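Side-chain contacts in soluble lytic murein transglycosylase (Escherichia coli, PDB 1QSA), which probably cleaves the glycosidic bonds between N-acetylmuramic acid and N-acetylglucosamine in peptidoglycan, leaving a 1,6-anhydro bond in the N-acetylmuramic acid residue: residues A[500-505]-A[527-532]; A[449-454]-A[600-605]; A[349-354]-A[590-595]; A[548-553]-A[557-562]; A[418-423]-A[433-438]. One frame throughout, in Å; residues are numbered along the deposited sequence. Where two conformers were deposited one is given.

Contact 1. Residues A[500-505]-A[527-532]; sequences GTATHT and INIGTS. With SO4 (sulfate ion), chain J.
The methyl CG2 of T505 projects across the gap between two helices and lands beside the backbone of the other, 3.6 Å from the carbonyl O of I529 and 3.7 Å from CB of S532. With OG1 beside the backbone N (chi1 -66°), CG2 falls anti to that N and points across, while the hydroxyl turns back along its own helix. There OG1 donates to O of T501 at 2.8 Å, from above the carbonyl plane, and the N-H of T505 reaches the same oxygen from the other face. From the second helix the branch methyl CG2 of I529 answers: it lies over the backbone of A502, 3.9 Å from CA, and 4.0 Å from CG2 of T505. A serine in place of T505 would probably keep the bond to T501 but open a gap beside I529 and S532. At the start of the first helix G500 N binds O2 of a sulfate ion, probably from the crystallisation liquor, at 2.8 Å. The two axes cross at 79°, 9.8 Å apart, within the Slt-type domain. Y514 packs on both A502 and I529, and on the far flank I527 of helix 523-540 rests against helix 454-461.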
# COMPACT_ATOMS: atom_id res chain seq x y z
N GLY A 500 -3.68 -12.90 15.65
CA GLY A 500 -3.13 -12.86 17.00
C GLY A 500 -3.87 -11.86 17.88
O GLY A 500 -4.20 -12.14 19.03
N THR A 501 -4.14 -10.68 17.31
CA THR A 501 -4.87 -9.64 18.02
C THR A 501 -6.28 -10.11 18.38
O THR A 501 -6.76 -9.84 19.48
CB THR A 501 -5.00 -8.39 17.15
OG1 THR A 501 -3.69 -7.99 16.74
CG2 THR A 501 -5.67 -7.27 17.93
N ALA A 502 -6.94 -10.79 17.44
CA ALA A 502 -8.30 -11.30 17.69
C ALA A 502 -8.30 -12.28 18.86
O ALA A 502 -9.11 -12.16 19.79
CB ALA A 502 -8.85 -11.98 16.42
N THR A 503 -7.37 -13.23 18.83
CA THR A 503 -7.25 -14.23 19.89
C THR A 503 -6.99 -13.57 21.24
O THR A 503 -7.65 -13.88 22.24
CB THR A 503 -6.11 -15.23 19.57
OG1 THR A 503 -6.43 -15.93 18.37
CG2 THR A 503 -5.94 -16.24 20.70
N HIS A 504 -6.07 -12.61 21.26
CA HIS A 504 -5.71 -11.90 22.49
C HIS A 504 -6.88 -11.06 23.03
O HIS A 504 -7.13 -11.03 24.23
CB HIS A 504 -4.49 -11.02 22.22
CG HIS A 504 -3.89 -10.42 23.46
ND1 HIS A 504 -3.34 -9.16 23.48
CD2 HIS A 504 -3.73 -10.92 24.71
CE1 HIS A 504 -2.87 -8.90 24.69
NE2 HIS A 504 -3.09 -9.96 25.45
N THR A 505 -7.62 -10.42 22.12
CA THR A 505 -8.76 -9.58 22.48
C THR A 505 -9.91 -10.41 23.05
O THR A 505 -10.51 -10.06 24.07
CB THR A 505 -9.24 -8.76 21.24
OG1 THR A 505 -8.21 -7.84 20.86
CG2 THR A 505 -10.51 -7.99 21.56
N ILE A 527 -16.59 -6.23 13.70
CA ILE A 527 -16.91 -5.02 14.47
C ILE A 527 -16.88 -5.30 15.98
O ILE A 527 -16.39 -4.49 16.75
CB ILE A 527 -18.27 -4.42 14.00
CG1 ILE A 527 -18.11 -3.84 12.59
CG2 ILE A 527 -18.74 -3.31 14.94
CD1 ILE A 527 -19.43 -3.53 11.88
N ASN A 528 -17.37 -6.47 16.38
CA ASN A 528 -17.37 -6.86 17.80
C ASN A 528 -15.92 -6.90 18.34
O ASN A 528 -15.56 -6.18 19.29
CB ASN A 528 -18.02 -8.25 17.90
CG ASN A 528 -18.14 -8.76 19.34
OD1 ASN A 528 -17.95 -8.01 20.30
ND2 ASN A 528 -18.44 -10.05 19.48
N ILE A 529 -15.06 -7.69 17.69
CA ILE A 529 -13.68 -7.84 18.15
C ILE A 529 -12.84 -6.58 17.95
O ILE A 529 -12.03 -6.21 18.82
CB ILE A 529 -13.02 -9.06 17.47
CG1 ILE A 529 -13.78 -10.32 17.91
CG2 ILE A 529 -11.53 -9.18 17.86
CD1 ILE A 529 -13.36 -11.61 17.20
N GLY A 530 -13.08 -5.88 16.84
CA GLY A 530 -12.33 -4.67 16.55
C GLY A 530 -12.68 -3.53 17.48
O GLY A 530 -11.78 -2.83 17.97
N THR A 531 -13.97 -3.30 17.73
CA THR A 531 -14.35 -2.23 18.67
C THR A 531 -13.83 -2.54 20.08
O THR A 531 -13.51 -1.64 20.84
CB THR A 531 -15.89 -1.98 18.75
OG1 THR A 531 -16.57 -3.19 19.13
CG2 THR A 531 -16.42 -1.44 17.42
N SER A 532 -13.76 -3.82 20.41
CA SER A 532 -13.23 -4.24 21.71
C SER A 532 -11.74 -3.88 21.82
O SER A 532 -11.34 -3.22 22.78
CB SER A 532 -13.45 -5.73 21.96
OG SER A 532 -14.82 -5.97 22.25
S SO4 J . -0.39 -13.20 13.86
O1 SO4 J . -0.43 -13.97 12.60
O2 SO4 J . -1.57 -12.33 13.96
O3 SO4 J . -0.35 -14.14 15.01
O4 SO4 J . 0.83 -12.36 13.88

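Contact 2. Residues A[449-454]-A[600-605]; sequences FPLAYN and YFMGDK
L451 and F601 form the centre of this partly buried apolar contact, which joins the loop between helices 445-448 and 454-461 to the end of helix 582-601. The two methyls of L451 divide the work: CD1 lies 3.9 Å from the carbonyl O of F601, while CD2 is 4.2 Å from CB of F601 and 4.1 Å from CG of M602. M602 runs obliquely across the leucine, its chain extended beyond CG. On the other flank CD2 of F601 is 4.0 Å from O of F449, and CE2 of F601 is 4.4 Å from CB of F449; the F449 ring itself leads away.

In the next shell, L451 is the centre of an inverse gamma turn and the first residue of a type II turn ending at N454, consistent with its side chain pointing toward F601. Across from it, a Schellman motif ends the helix: G603, with positive phi, sends its N-H back to O of Y600 at 3.0 Å. One face of the F601 ring carries CD2 of Y600, displaced toward the rim. The side chain of F449 lies about 12 Å from that of E478, the predicted active-site residue. Further out, Y598 OH binds O of P450, and the ring of F449 meets Y594 and Y597, all three tyrosines on helix 582-601. M472 of helix 468-479 touches both L451 and M602, and helix 429-438 lies against P450.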
# COMPACT_ATOMS: atom_id res chain seq x y z
N PHE A 449 -17.36 8.82 2.38
CA PHE A 449 -17.49 8.46 3.79
C PHE A 449 -18.91 8.05 4.13
O PHE A 449 -19.57 8.69 4.95
CB PHE A 449 -17.01 9.65 4.64
CG PHE A 449 -15.57 10.01 4.37
CD1 PHE A 449 -14.54 9.21 4.85
CD2 PHE A 449 -15.26 11.08 3.52
CE1 PHE A 449 -13.21 9.45 4.48
CE2 PHE A 449 -13.94 11.34 3.14
CZ PHE A 449 -12.91 10.52 3.62
N PRO A 450 -19.36 6.93 3.55
CA PRO A 450 -20.72 6.45 3.80
C PRO A 450 -20.91 5.93 5.23
O PRO A 450 -19.95 5.44 5.83
CB PRO A 450 -20.87 5.32 2.79
CG PRO A 450 -19.47 4.75 2.70
CD PRO A 450 -18.64 6.01 2.64
N LEU A 451 -22.14 6.02 5.74
CA LEU A 451 -22.46 5.54 7.08
C LEU A 451 -22.68 4.03 7.04
O LEU A 451 -23.77 3.52 7.30
CB LEU A 451 -23.71 6.24 7.63
CG LEU A 451 -23.56 7.75 7.80
CD1 LEU A 451 -24.86 8.35 8.33
CD2 LEU A 451 -22.40 8.07 8.74
N ALA A 452 -21.59 3.32 6.74
CA ALA A 452 -21.61 1.87 6.61
C ALA A 452 -21.79 1.09 7.92
O ALA A 452 -21.20 1.45 8.95
CB ALA A 452 -20.34 1.43 5.92
N TYR A 453 -22.64 0.06 7.88
CA TYR A 453 -22.91 -0.80 9.02
C TYR A 453 -23.28 0.05 10.24
O TYR A 453 -22.90 -0.26 11.36
CB TYR A 453 -21.67 -1.68 9.32
CG TYR A 453 -21.19 -2.46 8.12
CD1 TYR A 453 -21.79 -3.67 7.78
CD2 TYR A 453 -20.16 -1.97 7.31
CE1 TYR A 453 -21.39 -4.39 6.66
CE2 TYR A 453 -19.75 -2.68 6.18
CZ TYR A 453 -20.38 -3.89 5.86
OH TYR A 453 -20.00 -4.60 4.75
N ASN A 454 -24.06 1.10 10.00
CA ASN A 454 -24.43 2.03 11.06
C ASN A 454 -25.00 1.39 12.32
O ASN A 454 -24.53 1.67 13.44
CB ASN A 454 -25.37 3.11 10.51
CG ASN A 454 -25.61 4.23 11.49
OD1 ASN A 454 -24.71 5.02 11.78
ND2 ASN A 454 -26.82 4.30 12.04
N TYR A 600 -19.73 14.92 11.06
CA TYR A 600 -20.54 15.80 10.23
C TYR A 600 -21.76 15.07 9.67
O TYR A 600 -22.89 15.56 9.79
CB TYR A 600 -19.71 16.41 9.08
CG TYR A 600 -20.57 17.25 8.16
CD1 TYR A 600 -20.87 18.57 8.48
CD2 TYR A 600 -21.12 16.70 7.00
CE1 TYR A 600 -21.71 19.33 7.67
CE2 TYR A 600 -21.96 17.45 6.18
CZ TYR A 600 -22.25 18.75 6.53
OH TYR A 600 -23.08 19.50 5.72
N PHE A 601 -21.54 13.91 9.06
CA PHE A 601 -22.63 13.15 8.48
C PHE A 601 -23.60 12.56 9.50
O PHE A 601 -24.71 12.18 9.16
CB PHE A 601 -22.09 12.10 7.49
CG PHE A 601 -21.53 12.70 6.24
CD1 PHE A 601 -22.35 13.46 5.39
CD2 PHE A 601 -20.19 12.56 5.92
CE1 PHE A 601 -21.83 14.07 4.25
CE2 PHE A 601 -19.66 13.17 4.77
CZ PHE A 601 -20.48 13.93 3.93
N MET A 602 -23.19 12.55 10.77
CA MET A 602 -24.04 12.07 11.85
C MET A 602 -24.77 13.24 12.52
O MET A 602 -25.50 13.06 13.49
CB MET A 602 -23.22 11.31 12.89
CG MET A 602 -22.68 9.99 12.38
SD MET A 602 -21.67 9.20 13.63
CE MET A 602 -20.87 7.97 12.65
N GLY A 603 -24.53 14.45 12.02
CA GLY A 603 -25.19 15.63 12.56
C GLY A 603 -24.51 16.33 13.73
O GLY A 603 -25.14 17.15 14.41
N ASP A 604 -23.24 16.00 13.97
CA ASP A 604 -22.47 16.61 15.05
C ASP A 604 -21.43 17.59 14.52
O ASP A 604 -21.13 17.60 13.33
CB ASP A 604 -21.78 15.53 15.89
CG ASP A 604 -22.77 14.55 16.49
OD1 ASP A 604 -23.80 14.98 17.05
OD2 ASP A 604 -22.51 13.34 16.40
N LYS A 605 -20.90 18.42 15.41
CA LYS A 605 -19.89 19.42 15.07
C LYS A 605 -18.57 18.72 14.76
O LYS A 605 -18.01 18.02 15.61
CB LYS A 605 -19.74 20.40 16.23
CG LYS A 605 -18.87 21.62 15.95
CD LYS A 605 -19.00 22.63 17.08
CE LYS A 605 -17.98 23.77 16.95
NZ LYS A 605 -18.06 24.48 15.64

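Contact 3. Residues A[349-354]-A[590-595]; sequences RGFYPM and NVLAYD. With SO4 (sulfate ion), chain B.
F351 and L592 lie side by side and point the same way, one from helix 351-359 and the other from helix 582-601. From CB of F351 the side chain sets out with CG anti to the backbone N (chi1 179°); these inner atoms serve to carry the ring across. Of the ring atoms, CD2 rests over one face of the neighbouring Y352 ring, offset toward the rim, and CE1 meets the methyl CD1 of L592, which comes to the edge of the phenylalanine at 3.7 Å. At the base of the side chain, N of F351 is 4.2 Å from CB of A593, and the CA atoms of these two residues are 5.3 Å apart. In one of its two deposited conformers, M354 also lays its thioether end against A593.

A sulfate, probably from the crystallisation liquor, lies next to A593. Its O1 is 3.8 Å from the alanine CB, and R349, bent at chi3, brings NE to O3 in a weak bond of 3.4 Å. O4 sits at the edge of the Y594 ring, near its plane. R448 and the hydroxyl of Y597 also bind this anion, while R349 has a second charged partner in D443. The whole is a helix-to-helix junction of an all-alpha protein, joining helix 351-359, probably part of the alpha-superhelix, to the long helix 582-601 near the C terminus, where the bound sulfate may mark a site for anions.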
# COMPACT_ATOMS: atom_id res chain seq x y z
N ARG A 349 -8.77 20.88 1.82
CA ARG A 349 -9.36 19.69 2.43
C ARG A 349 -8.33 18.91 3.24
O ARG A 349 -7.17 18.85 2.85
CB ARG A 349 -9.93 18.80 1.31
CG ARG A 349 -10.66 17.55 1.74
CD ARG A 349 -10.95 16.65 0.51
NE ARG A 349 -9.70 16.22 -0.12
CZ ARG A 349 -9.20 16.74 -1.24
NH1 ARG A 349 -9.86 17.68 -1.90
NH2 ARG A 349 -8.05 16.29 -1.71
N GLY A 350 -8.74 18.36 4.38
CA GLY A 350 -7.82 17.53 5.14
C GLY A 350 -7.42 17.91 6.55
O GLY A 350 -7.94 18.84 7.14
N PHE A 351 -6.49 17.11 7.07
CA PHE A 351 -5.99 17.27 8.43
C PHE A 351 -5.51 18.67 8.79
O PHE A 351 -6.07 19.28 9.70
CB PHE A 351 -4.88 16.25 8.70
CG PHE A 351 -4.29 16.35 10.08
CD1 PHE A 351 -4.94 15.80 11.18
CD2 PHE A 351 -3.06 17.00 10.28
CE1 PHE A 351 -4.37 15.89 12.45
CE2 PHE A 351 -2.49 17.09 11.54
CZ PHE A 351 -3.15 16.53 12.63
N TYR A 352 -4.50 19.18 8.10
CA TYR A 352 -3.99 20.52 8.43
C TYR A 352 -5.01 21.64 8.25
O TYR A 352 -5.04 22.57 9.05
CB TYR A 352 -2.63 20.79 7.79
CG TYR A 352 -1.51 20.28 8.66
CD1 TYR A 352 -1.16 20.96 9.82
CD2 TYR A 352 -0.81 19.11 8.34
CE1 TYR A 352 -0.16 20.51 10.65
CE2 TYR A 352 0.21 18.63 9.18
CZ TYR A 352 0.53 19.35 10.33
OH TYR A 352 1.50 18.93 11.19
N PRO A 353 -5.81 21.60 7.17
CA PRO A 353 -6.82 22.66 7.03
C PRO A 353 -7.72 22.65 8.28
O PRO A 353 -8.12 23.71 8.77
CB PRO A 353 -7.58 22.22 5.78
CG PRO A 353 -6.50 21.71 4.93
CD PRO A 353 -5.62 20.91 5.88
N MET A 354 -8.02 21.46 8.81
CA MET A 354 -8.85 21.37 10.02
C MET A 354 -8.11 21.83 11.28
O MET A 354 -8.72 22.41 12.19
CB MET A 354 -9.29 19.91 10.24
CG MET A 354 -10.21 19.33 9.19
SD MET A 354 -10.58 17.58 9.57
CE MET A 354 -11.49 17.14 8.09
N ASN A 590 -5.17 10.72 8.83
CA ASN A 590 -6.37 10.27 8.13
C ASN A 590 -7.53 9.98 9.09
O ASN A 590 -8.64 10.45 8.90
CB ASN A 590 -6.09 8.99 7.33
CG ASN A 590 -5.33 9.25 6.05
OD1 ASN A 590 -5.15 10.41 5.63
ND2 ASN A 590 -4.90 8.18 5.40
N VAL A 591 -7.26 9.21 10.13
CA VAL A 591 -8.32 8.83 11.05
C VAL A 591 -8.98 10.04 11.73
O VAL A 591 -10.21 10.09 11.85
CB VAL A 591 -7.83 7.77 12.07
CG1 VAL A 591 -8.89 7.53 13.15
CG2 VAL A 591 -7.50 6.46 11.33
N LEU A 592 -8.18 11.03 12.12
CA LEU A 592 -8.71 12.24 12.74
C LEU A 592 -9.56 13.03 11.73
O LEU A 592 -10.66 13.48 12.08
CB LEU A 592 -7.60 13.11 13.32
CG LEU A 592 -6.82 12.45 14.48
CD1 LEU A 592 -5.66 13.36 14.86
CD2 LEU A 592 -7.71 12.17 15.67
N ALA A 593 -9.10 13.14 10.48
CA ALA A 593 -9.88 13.83 9.46
C ALA A 593 -11.18 13.07 9.18
O ALA A 593 -12.27 13.67 9.12
CB ALA A 593 -9.06 13.97 8.17
N TYR A 594 -11.10 11.74 9.13
CA TYR A 594 -12.28 10.90 8.85
C TYR A 594 -13.31 10.94 9.97
O TYR A 594 -14.52 10.92 9.71
CB TYR A 594 -11.87 9.46 8.58
CG TYR A 594 -11.00 9.22 7.36
CD1 TYR A 594 -10.66 10.25 6.48
CD2 TYR A 594 -10.50 7.94 7.11
CE1 TYR A 594 -9.82 10.00 5.36
CE2 TYR A 594 -9.67 7.68 6.02
CZ TYR A 594 -9.34 8.72 5.15
OH TYR A 594 -8.48 8.47 4.12
N ASP A 595 -12.84 10.99 11.21
CA ASP A 595 -13.74 11.06 12.36
C ASP A 595 -14.55 12.37 12.25
O ASP A 595 -15.76 12.36 12.45
CB ASP A 595 -12.94 10.97 13.68
CG ASP A 595 -13.82 10.64 14.87
OD1 ASP A 595 -15.05 10.53 14.68
OD2 ASP A 595 -13.31 10.46 16.00
S SO4 B . -8.96 13.83 2.92
O1 SO4 B . -8.87 13.98 4.39
O2 SO4 B . -10.29 14.30 2.46
O3 SO4 B . -7.91 14.67 2.31
O4 SO4 B . -8.75 12.43 2.51

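Contact 4. Residues A[548-553]-A[557-562]; sequences SSAAYN and GRVRTW
A550 and A551 receive V559 where two consecutive helices, 545-554 and 556-566, joined by a very short link, pack within the lysozyme-like transglycosylase domain at a steep angle of 131° with axes 8.6 Å apart. At the start of the first segment S548 and S549 are buried, and both hydroxyls bond to the OH of Y470. A550 faces the partner helix. Its CB stands 3.6 Å from CG2 of V559 and, on another side, 4.2 Å from CZ3 of W562, approaching that indole at its edge, near the ring plane. One face of the indole carries the carbonyl O of R558 from its own helix, and the ring of F581 meets it edge-to-face. A551 comes next, with CB 3.8 Å from the same valine methyl. Small residues at both positions let a branched side chain come close to the main chain.

Y552 points from the opposite side of the helix and touches E478, the predicted catalytic residue; the hydroxyl of Y552 bonds to O of M495. N553 closes the segment with its amide held at both ends, OD1 by T584 and ND2 by E583. The contact thus lies behind the helix face that looks toward the active site, the side chain of A551 being about 11 Å from that of E478. V559 has CG1 anti to its backbone N (chi1 178°), which turns the other methyl inward, and CG2 ends 3.3 Å from N of A551.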
# COMPACT_ATOMS: atom_id res chain seq x y z
N SER A 548 -4.78 6.28 20.75
CA SER A 548 -5.43 5.03 20.40
C SER A 548 -5.28 4.69 18.92
O SER A 548 -5.13 3.52 18.58
CB SER A 548 -6.92 5.02 20.80
OG SER A 548 -7.60 6.12 20.23
N SER A 549 -5.29 5.70 18.06
CA SER A 549 -5.13 5.46 16.64
C SER A 549 -3.70 4.99 16.37
O SER A 549 -3.48 4.03 15.65
CB SER A 549 -5.45 6.72 15.81
OG SER A 549 -6.81 7.10 16.01
N ALA A 550 -2.73 5.67 16.98
CA ALA A 550 -1.34 5.27 16.82
C ALA A 550 -1.10 3.87 17.38
O ALA A 550 -0.39 3.07 16.75
CB ALA A 550 -0.42 6.29 17.51
N ALA A 551 -1.71 3.55 18.52
CA ALA A 551 -1.56 2.24 19.14
C ALA A 551 -2.24 1.14 18.30
O ALA A 551 -1.71 0.04 18.18
CB ALA A 551 -2.14 2.25 20.57
N TYR A 552 -3.37 1.45 17.67
CA TYR A 552 -4.06 0.46 16.84
C TYR A 552 -3.19 0.09 15.64
O TYR A 552 -3.07 -1.08 15.28
CB TYR A 552 -5.42 1.01 16.38
CG TYR A 552 -6.37 -0.05 15.83
CD1 TYR A 552 -6.33 -0.42 14.48
CD2 TYR A 552 -7.28 -0.69 16.67
CE1 TYR A 552 -7.19 -1.41 13.98
CE2 TYR A 552 -8.14 -1.68 16.18
CZ TYR A 552 -8.08 -2.04 14.83
OH TYR A 552 -8.90 -3.04 14.36
N ASN A 553 -2.51 1.08 15.07
CA ASN A 553 -1.66 0.85 13.89
C ASN A 553 -0.25 0.30 14.20
O ASN A 553 0.21 -0.63 13.54
CB ASN A 553 -1.54 2.16 13.09
CG ASN A 553 -0.68 2.01 11.83
OD1 ASN A 553 0.43 2.51 11.78
ND2 ASN A 553 -1.21 1.33 10.82
N GLY A 557 3.17 -0.47 22.68
CA GLY A 557 4.57 -0.31 23.04
C GLY A 557 5.25 0.86 22.36
O GLY A 557 5.95 1.66 23.00
N ARG A 558 5.02 0.97 21.05
CA ARG A 558 5.58 2.06 20.25
C ARG A 558 5.06 3.40 20.73
O ARG A 558 5.83 4.35 20.84
CB ARG A 558 5.25 1.89 18.76
CG ARG A 558 6.19 0.97 18.03
CD ARG A 558 7.60 1.56 17.97
NE ARG A 558 8.56 0.55 17.55
CZ ARG A 558 9.88 0.70 17.55
NH1 ARG A 558 10.43 1.86 17.91
NH2 ARG A 558 10.66 -0.30 17.16
N VAL A 559 3.76 3.47 21.04
CA VAL A 559 3.18 4.72 21.52
C VAL A 559 3.82 5.11 22.86
O VAL A 559 4.14 6.28 23.06
CB VAL A 559 1.64 4.66 21.61
CG1 VAL A 559 1.08 5.97 22.16
CG2 VAL A 559 1.04 4.37 20.24
N ARG A 560 4.04 4.14 23.75
CA ARG A 560 4.70 4.44 25.03
C ARG A 560 6.09 5.03 24.80
O ARG A 560 6.47 6.02 25.43
CB ARG A 560 4.81 3.17 25.88
CG ARG A 560 3.49 2.70 26.45
CD ARG A 560 3.70 1.59 27.48
NE ARG A 560 4.08 0.30 26.89
CZ ARG A 560 3.21 -0.63 26.50
NH1 ARG A 560 1.91 -0.41 26.57
NH2 ARG A 560 3.64 -1.77 25.98
N THR A 561 6.84 4.43 23.89
CA THR A 561 8.18 4.92 23.53
C THR A 561 8.11 6.36 23.00
O THR A 561 8.87 7.23 23.43
CB THR A 561 8.83 4.00 22.48
OG1 THR A 561 9.07 2.72 23.08
CG2 THR A 561 10.16 4.56 21.98
N TRP A 562 7.21 6.61 22.06
CA TRP A 562 7.06 7.94 21.51
C TRP A 562 6.71 8.98 22.57
O TRP A 562 7.26 10.09 22.57
CB TRP A 562 6.01 7.92 20.40
CG TRP A 562 6.45 7.07 19.24
CD1 TRP A 562 7.73 6.66 18.95
CD2 TRP A 562 5.60 6.50 18.22
NE1 TRP A 562 7.73 5.88 17.81
CE2 TRP A 562 6.44 5.76 17.35
CE3 TRP A 562 4.22 6.55 17.96
CZ2 TRP A 562 5.94 5.06 16.24
CZ3 TRP A 562 3.72 5.85 16.85
CH2 TRP A 562 4.59 5.12 16.01

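Contact 5. Residues A[418-423]-A[433-438]; sequences QLARYA and VQATIA
CB of A435 lies over the backbone of A420, 3.6 Å from its CA and 3.6 Å from its CB, so the two alanines overlap methyl to methyl. Their CA atoms are only 5.0 Å apart, and the antiparallel helices run at 169° with axes 8.1 Å from each other; the two small side chains let the backbones approach. T436 adds to one flank: its methyl CG2 reaches CB of A420 at 4.1 Å. That methyl is anti to the carbonyl carbon, which leaves OG1 between the backbone N and the carbonyl carbon (chi1 65°). From there the hydroxyl bends back and donates to O of V433 at 2.7 Å, tilted 16° from the carbonyl plane; the same oxygen also accepts from N of I437. A valine in place of T436 would probably keep a methyl near A420 but leave the carbonyl of V433 without one of its two donors.

On the outer side of the first helix R421 forms salt bridges with E446 and E447, and Q434 on the second bonds to the carbonyl of R401. Helix 397-408 packs against both helices through W404, which touches A423 and Q434. The pair is a helical hairpin of the L domain, in a sequence range related to TPR repeats. Across the interface everything is apolar: the polar group of T436 is spent within its own helix, and close methyl packing, without charge or hydrogen bonding, joins the two segments.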
# COMPACT_ATOMS: atom_id res chain seq x y z
N GLN A 418 -21.56 9.29 -11.01
CA GLN A 418 -22.87 8.64 -11.08
C GLN A 418 -22.74 7.22 -10.55
O GLN A 418 -23.60 6.78 -9.80
CB GLN A 418 -23.38 8.58 -12.51
CG GLN A 418 -23.81 9.90 -13.10
CD GLN A 418 -24.28 9.73 -14.53
OE1 GLN A 418 -23.55 9.22 -15.38
NE2 GLN A 418 -25.51 10.15 -14.81
N LEU A 419 -21.69 6.52 -10.96
CA LEU A 419 -21.46 5.15 -10.50
C LEU A 419 -21.24 5.12 -8.98
O LEU A 419 -21.76 4.26 -8.27
CB LEU A 419 -20.28 4.51 -11.27
CG LEU A 419 -20.57 4.11 -12.73
CD1 LEU A 419 -19.29 3.69 -13.44
CD2 LEU A 419 -21.59 2.96 -12.75
N ALA A 420 -20.47 6.09 -8.47
CA ALA A 420 -20.24 6.17 -7.02
C ALA A 420 -21.58 6.34 -6.29
O ALA A 420 -21.87 5.62 -5.34
CB ALA A 420 -19.30 7.35 -6.70
N ARG A 421 -22.42 7.24 -6.80
CA ARG A 421 -23.73 7.49 -6.17
C ARG A 421 -24.68 6.31 -6.31
O ARG A 421 -25.46 6.04 -5.41
CB ARG A 421 -24.36 8.76 -6.74
CG ARG A 421 -25.63 9.19 -6.02
CD ARG A 421 -25.35 9.58 -4.58
NE ARG A 421 -26.57 9.69 -3.78
CZ ARG A 421 -26.65 10.33 -2.62
NH1 ARG A 421 -25.58 10.93 -2.12
NH2 ARG A 421 -27.81 10.37 -1.97
N TYR A 422 -24.60 5.61 -7.44
CA TYR A 422 -25.45 4.43 -7.68
C TYR A 422 -25.09 3.36 -6.63
O TYR A 422 -25.96 2.77 -6.00
CB TYR A 422 -25.21 3.89 -9.09
CG TYR A 422 -26.11 2.74 -9.44
CD1 TYR A 422 -27.38 2.97 -9.96
CD2 TYR A 422 -25.69 1.42 -9.28
CE1 TYR A 422 -28.22 1.90 -10.31
CE2 TYR A 422 -26.52 0.34 -9.63
CZ TYR A 422 -27.78 0.60 -10.14
OH TYR A 422 -28.62 -0.44 -10.48
N ALA A 423 -23.79 3.16 -6.41
CA ALA A 423 -23.32 2.20 -5.41
C ALA A 423 -23.78 2.65 -4.02
O ALA A 423 -24.33 1.85 -3.26
CB ALA A 423 -21.80 2.10 -5.48
N VAL A 433 -16.85 3.91 -2.27
CA VAL A 433 -15.51 4.47 -2.00
C VAL A 433 -14.57 4.19 -3.18
O VAL A 433 -13.83 5.08 -3.64
CB VAL A 433 -14.89 3.89 -0.68
CG1 VAL A 433 -13.44 4.36 -0.52
CG2 VAL A 433 -15.70 4.35 0.55
N GLN A 434 -14.65 2.99 -3.73
CA GLN A 434 -13.79 2.61 -4.85
C GLN A 434 -13.97 3.52 -6.07
O GLN A 434 -13.00 3.88 -6.73
CB GLN A 434 -14.06 1.14 -5.21
CG GLN A 434 -13.09 0.55 -6.23
CD GLN A 434 -13.47 -0.87 -6.63
OE1 GLN A 434 -14.20 -1.56 -5.93
NE2 GLN A 434 -12.94 -1.32 -7.77
N ALA A 435 -15.22 3.90 -6.34
CA ALA A 435 -15.51 4.78 -7.47
C ALA A 435 -14.98 6.19 -7.20
O ALA A 435 -14.50 6.85 -8.12
CB ALA A 435 -17.00 4.81 -7.74
N THR A 436 -15.06 6.66 -5.95
CA THR A 436 -14.54 8.01 -5.68
C THR A 436 -13.02 8.03 -5.89
O THR A 436 -12.47 9.03 -6.34
CB THR A 436 -14.88 8.54 -4.26
OG1 THR A 436 -14.24 7.75 -3.25
CG2 THR A 436 -16.39 8.54 -4.03
N ILE A 437 -12.36 6.91 -5.60
CA ILE A 437 -10.91 6.84 -5.77
C ILE A 437 -10.56 6.81 -7.26
O ILE A 437 -9.69 7.55 -7.70
CB ILE A 437 -10.32 5.63 -5.03
CG1 ILE A 437 -10.46 5.85 -3.53
CG2 ILE A 437 -8.85 5.42 -5.40
CD1 ILE A 437 -10.17 4.61 -2.68
N ALA A 438 -11.29 5.99 -8.03
CA ALA A 438 -11.05 5.91 -9.47
C ALA A 438 -11.23 7.26 -10.17
O ALA A 438 -10.46 7.61 -11.06
CB ALA A 438 -11.99 4.87 -10.10

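In the fold
Along the chain contact 5 closes first, within the L domain; contacts 1 and 4 follow in series within the transglycosylase domain. Contacts 2 and 3 are the long-range closures, both ending on helix 582-601; their segments alternate along the chain, their centres are about 15 Å apart, and they touch through F449 and Y594. Contact 3 spans contacts 1, 4 and 5; contact 2 spans 1 and 4. Contact 2 touches both contact 5, with P450 against V433, and contact 1, with Y453 against I527. V591 of contact 3 meets S549 of contact 4. Contacts 4 and 5 lie farthest apart, about 33 Å between centres. Helix 582-601 thus probably helps to tie the catalytic domain to the superhelix.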